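Local atomic coordinates of endoglycosidase (Bacteroides thetaiotaomicron, PDB entry 6Q64), a protein that probably hydrolyses O-glycosidic bonds as a glycoside hydrolase of family 18, acting in the breakdown of complex N-glycans by gut Bacteroides. Residues W276-F286 against Q312-L321. The protein carries 1 engineered substitution. Numbering follows the deposited sequence.
Sequences WERKTIITVEF and QILDYATLDL
Ile-313 packs helix 312-317 against strand 280-285: its CD1 lies 3.8 Å from Val-284 CG1, and the two side chains cross at about a right angle. The same methyl approaches Phe-286 CZ at 4.1 Å. A turn later Tyr-316 meets Ile-282, whose CD1 sits 3.5 Å from CB of the tyrosine. With CG1 of Ile-282 between its backbone N and carbonyl carbon (chi1 35°), that methyl reaches the root of the ring. Farther out, the edge of the Tyr-316 ring faces Thr-283 O, which lies near the ring plane 4.0 Å from CE2, while the hydroxyl hydrogen-bonds Ala-255 O, just past the neighbouring strand 251-254. A leucine at Tyr-316 would probably leave that carbonyl without its phenol partner and thin the cover over Ile-282. Past the helix, Leu-319 CD2 adds a second apolar neighbour to Ile-282 CD1, 3.6 Å away. Leu-321 divides its branches, CD2 against Trp-276 CZ3 (3.4 Å) and CD1 against Glu-277 CG (3.7 Å), whose carboxylate bonds Ser-323. The axes of strand 280-285 and helix 312-317, 8.9 Å apart and nearly antiparallel (175°), fit a helix packed outside a TIM-barrel strand; the branched aliphatic and aromatic contacts imply cohesion by apolar burial, with polar ends satisfied elsewhere.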
loop_
_atom_site.group_PDB
_atom_site.type_symbol
_atom_site.label_atom_id
_atom_site.label_comp_id
_atom_site.label_asym_id
_atom_site.label_seq_id
_atom_site.Cartn_x
_atom_site.Cartn_y
_atom_site.Cartn_z
ATOM N N TRP A 276 -4.499 -4.807 15.018
ATOM C CA TRP A 276 -3.908 -5.495 13.858
ATOM C C TRP A 276 -4.937 -5.974 12.821
ATOM O O TRP A 276 -4.626 -5.909 11.641
ATOM C CB TRP A 276 -3.028 -6.605 14.375
ATOM C CG TRP A 276 -3.757 -7.709 15.045
ATOM C CD1 TRP A 276 -4.026 -7.835 16.371
ATOM C CD2 TRP A 276 -4.231 -8.897 14.418
ATOM N NE1 TRP A 276 -4.656 -9.018 16.610
ATOM C CE2 TRP A 276 -4.806 -9.689 15.438
ATOM C CE3 TRP A 276 -4.272 -9.337 13.094
ATOM C CZ2 TRP A 276 -5.383 -10.925 15.180
ATOM C CZ3 TRP A 276 -4.826 -10.569 12.832
ATOM C CH2 TRP A 276 -5.379 -11.345 13.861
ATOM N N GLU A 277 -6.100 -6.453 13.220
ATOM C CA GLU A 277 -7.154 -6.932 12.288
ATOM C C GLU A 277 -7.559 -5.828 11.328
ATOM O O GLU A 277 -7.496 -6.076 10.120
ATOM C CB GLU A 277 -8.430 -7.352 12.994
ATOM C CG GLU A 277 -8.225 -8.573 13.872
ATOM C CD GLU A 277 -8.270 -8.299 15.364
ATOM O OE1 GLU A 277 -7.618 -7.328 15.787
ATOM O OE2 GLU A 277 -8.958 -9.068 16.076
ATOM N N ARG A 278 -7.952 -4.663 11.828
ATOM C CA ARG A 278 -8.519 -3.593 10.959
ATOM C C ARG A 278 -7.413 -2.836 10.210
ATOM O O ARG A 278 -7.719 -2.193 9.195
ATOM C CB ARG A 278 -9.463 -2.708 11.771
ATOM C CG ARG A 278 -10.763 -3.429 12.137
ATOM C CD ARG A 278 -11.599 -3.914 10.950
ATOM N NE ARG A 278 -11.782 -2.759 10.073
ATOM C CZ ARG A 278 -11.760 -2.760 8.748
ATOM N NH1 ARG A 278 -11.912 -1.617 8.104
ATOM N NH2 ARG A 278 -11.587 -3.870 8.055
ATOM N N LYS A 279 -6.155 -2.943 10.610
ATOM C CA LYS A 279 -5.073 -2.235 9.893
ATOM C C LYS A 279 -4.256 -3.205 9.026
ATOM O O LYS A 279 -3.285 -2.765 8.369
ATOM C CB LYS A 279 -4.163 -1.532 10.888
ATOM C CG LYS A 279 -4.844 -0.505 11.766
ATOM C CD LYS A 279 -3.943 -0.026 12.903
ATOM C CE LYS A 279 -2.620 0.543 12.463
ATOM N NZ LYS A 279 -1.932 1.177 13.611
ATOM N N THR A 280 -4.582 -4.488 9.037
ATOM C CA THR A 280 -3.788 -5.460 8.261
ATOM C C THR A 280 -4.362 -5.550 6.838
ATOM O O THR A 280 -5.602 -5.623 6.652
ATOM C CB THR A 280 -3.699 -6.803 8.984
ATOM O OG1 THR A 280 -2.973 -6.631 10.203
ATOM C CG2 THR A 280 -2.988 -7.814 8.125
ATOM N N ILE A 281 -3.476 -5.524 5.856
ATOM C CA ILE A 281 -3.816 -5.734 4.423
ATOM C C ILE A 281 -3.086 -6.994 3.972
ATOM O O ILE A 281 -1.877 -7.093 4.234
ATOM C CB ILE A 281 -3.472 -4.482 3.590
ATOM C CG1 ILE A 281 -4.565 -3.424 3.729
ATOM C CG2 ILE A 281 -3.288 -4.831 2.136
ATOM C CD1 ILE A 281 -4.084 -2.022 3.516
ATOM N N ILE A 282 -3.795 -7.928 3.343
ATOM C CA ILE A 282 -3.153 -9.149 2.792
ATOM C C ILE A 282 -3.248 -9.082 1.270
ATOM O O ILE A 282 -4.280 -8.640 0.741
ATOM C CB ILE A 282 -3.763 -10.420 3.376
ATOM C CG1 ILE A 282 -5.268 -10.287 3.636
ATOM C CG2 ILE A 282 -3.011 -10.765 4.640
ATOM C CD1 ILE A 282 -5.954 -11.601 4.002
ATOM N N THR A 283 -2.161 -9.463 0.615
ATOM C CA THR A 283 -1.941 -9.236 -0.820
ATOM C C THR A 283 -1.577 -10.552 -1.481
ATOM O O THR A 283 -0.931 -11.445 -0.867
ATOM C CB THR A 283 -0.861 -8.186 -1.081
ATOM O OG1 THR A 283 0.426 -8.713 -0.728
ATOM C CG2 THR A 283 -1.167 -6.899 -0.345
ATOM N N VAL A 284 -1.973 -10.616 -2.733
ATOM C CA VAL A 284 -1.751 -11.797 -3.585
ATOM C C VAL A 284 -0.856 -11.402 -4.778
ATOM O O VAL A 284 -0.600 -10.176 -4.982
ATOM C CB VAL A 284 -3.135 -12.365 -3.916
ATOM C CG1 VAL A 284 -3.868 -11.489 -4.909
ATOM C CG2 VAL A 284 -3.009 -13.793 -4.399
ATOM N N GLU A 285 -0.286 -12.398 -5.468
ATOM C CA GLU A 285 0.849 -12.184 -6.412
ATOM C C GLU A 285 0.321 -12.298 -7.844
ATOM O O GLU A 285 -0.009 -13.418 -8.288
ATOM C CB GLU A 285 2.010 -13.095 -6.002
ATOM C CG GLU A 285 2.975 -13.529 -7.083
ATOM C CD GLU A 285 3.422 -12.541 -8.138
ATOM O OE1 GLU A 285 4.545 -11.976 -8.000
ATOM O OE2 GLU A 285 2.672 -12.408 -9.129
ATOM N N PHE A 286 0.238 -11.150 -8.515
ATOM C CA PHE A 286 -0.572 -10.957 -9.744
ATOM C C PHE A 286 0.319 -10.899 -10.994
ATOM O O PHE A 286 -0.209 -11.167 -12.081
ATOM C CB PHE A 286 -1.502 -9.757 -9.552
ATOM C CG PHE A 286 -2.946 -10.139 -9.359
ATOM C CD1 PHE A 286 -3.282 -11.357 -8.803
ATOM C CD2 PHE A 286 -3.960 -9.290 -9.764
ATOM C CE1 PHE A 286 -4.602 -11.725 -8.656
ATOM C CE2 PHE A 286 -5.285 -9.658 -9.604
ATOM C CZ PHE A 286 -5.604 -10.875 -9.051
ATOM N N GLN A 312 -8.263 -17.865 -3.391
ATOM C CA GLN A 312 -7.237 -17.113 -2.605
ATOM C C GLN A 312 -7.743 -15.688 -2.417
ATOM O O GLN A 312 -8.079 -15.333 -1.290
ATOM C CB GLN A 312 -5.833 -17.138 -3.229
ATOM C CG GLN A 312 -4.745 -16.446 -2.411
ATOM C CD GLN A 312 -3.312 -16.757 -2.815
ATOM O OE1 GLN A 312 -2.767 -16.351 -3.851
ATOM N NE2 GLN A 312 -2.631 -17.461 -1.941
ATOM N N ILE A 313 -7.847 -14.881 -3.461
ATOM C CA ILE A 313 -8.188 -13.432 -3.286
ATOM C C ILE A 313 -9.588 -13.271 -2.666
ATOM O O ILE A 313 -9.874 -12.228 -2.042
ATOM C CB ILE A 313 -8.056 -12.641 -4.597
ATOM C CG1 ILE A 313 -8.099 -11.133 -4.323
ATOM C CG2 ILE A 313 -9.112 -13.089 -5.596
ATOM C CD1 ILE A 313 -7.458 -10.274 -5.390
ATOM N N LEU A 314 -10.477 -14.236 -2.813
ATOM C CA LEU A 314 -11.860 -13.990 -2.340
ATOM C C LEU A 314 -11.909 -14.343 -0.865
ATOM O O LEU A 314 -12.664 -13.669 -0.137
ATOM C CB LEU A 314 -12.865 -14.811 -3.155
ATOM C CG LEU A 314 -12.883 -14.531 -4.656
ATOM C CD1 LEU A 314 -13.855 -15.456 -5.353
ATOM C CD2 LEU A 314 -13.239 -13.090 -4.927
ATOM N N ASP A 315 -11.148 -15.376 -0.473
ATOM C CA ASP A 315 -10.991 -15.756 0.943
ATOM C C ASP A 315 -10.424 -14.549 1.672
ATOM O O ASP A 315 -10.987 -14.157 2.718
ATOM C CB ASP A 315 -10.080 -16.966 1.120
ATOM C CG ASP A 315 -10.095 -17.509 2.539
ATOM O OD1 ASP A 315 -11.222 -17.683 3.102
ATOM O OD2 ASP A 315 -8.978 -17.709 3.076
ATOM N N TYR A 316 -9.372 -13.960 1.108
ATOM C CA TYR A 316 -8.685 -12.809 1.739
ATOM C C TYR A 316 -9.716 -11.700 1.994
ATOM O O TYR A 316 -9.889 -11.184 3.094
ATOM C CB TYR A 316 -7.494 -12.360 0.899
ATOM C CG TYR A 316 -6.316 -13.296 0.894
ATOM C CD1 TYR A 316 -6.421 -14.636 1.249
ATOM C CD2 TYR A 316 -5.062 -12.843 0.530
ATOM C CE1 TYR A 316 -5.321 -15.499 1.236
ATOM C CE2 TYR A 316 -3.959 -13.693 0.473
ATOM C CZ TYR A 316 -4.092 -15.028 0.807
ATOM O OH TYR A 316 -3.011 -15.853 0.756
ATOM N N ALA A 317 -10.454 -11.336 0.970
ATOM C CA ALA A 317 -11.351 -10.165 1.055
ATOM C C ALA A 317 -12.417 -10.411 2.117
ATOM O O ALA A 317 -12.927 -9.409 2.609
ATOM C CB ALA A 317 -11.978 -9.890 -0.294
ATOM N N THR A 318 -12.783 -11.666 2.383
ATOM C CA THR A 318 -13.933 -11.996 3.258
ATOM C C THR A 318 -13.442 -12.571 4.602
ATOM O O THR A 318 -14.298 -13.174 5.300
ATOM C CB THR A 318 -14.871 -13.012 2.609
ATOM O OG1 THR A 318 -14.087 -14.175 2.395
ATOM C CG2 THR A 318 -15.463 -12.548 1.301
ATOM N N LEU A 319 -12.153 -12.382 4.930
ATOM C CA LEU A 319 -11.437 -13.078 6.033
ATOM C C LEU A 319 -11.927 -12.536 7.366
ATOM O O LEU A 319 -11.588 -11.374 7.670
ATOM C CB LEU A 319 -9.946 -12.818 5.907
ATOM C CG LEU A 319 -9.075 -13.616 6.858
ATOM C CD1 LEU A 319 -9.111 -15.079 6.519
ATOM C CD2 LEU A 319 -7.641 -13.145 6.800
ATOM N N ASP A 320 -12.760 -13.320 8.059
ATOM C CA ASP A 320 -13.219 -13.089 9.450
ATOM C C ASP A 320 -12.119 -13.632 10.337
ATOM O O ASP A 320 -11.861 -14.806 10.237
ATOM C CB ASP A 320 -14.572 -13.765 9.670
ATOM C CG ASP A 320 -15.681 -13.030 8.926
ATOM O OD1 ASP A 320 -15.457 -11.805 8.631
ATOM O OD2 ASP A 320 -16.786 -13.645 8.727
ATOM N N LEU A 321 -11.424 -12.786 11.078
ATOM C CA LEU A 321 -10.360 -13.215 12.046
ATOM C C LEU A 321 -10.935 -13.826 13.315
ATOM O O LEU A 321 -12.133 -13.792 13.544
ATOM C CB LEU A 321 -9.510 -11.987 12.310
ATOM C CG LEU A 321 -8.734 -11.659 11.050
ATOM C CD1 LEU A 321 -8.833 -10.206 10.656
ATOM C CD2 LEU A 321 -7.310 -12.117 11.202
#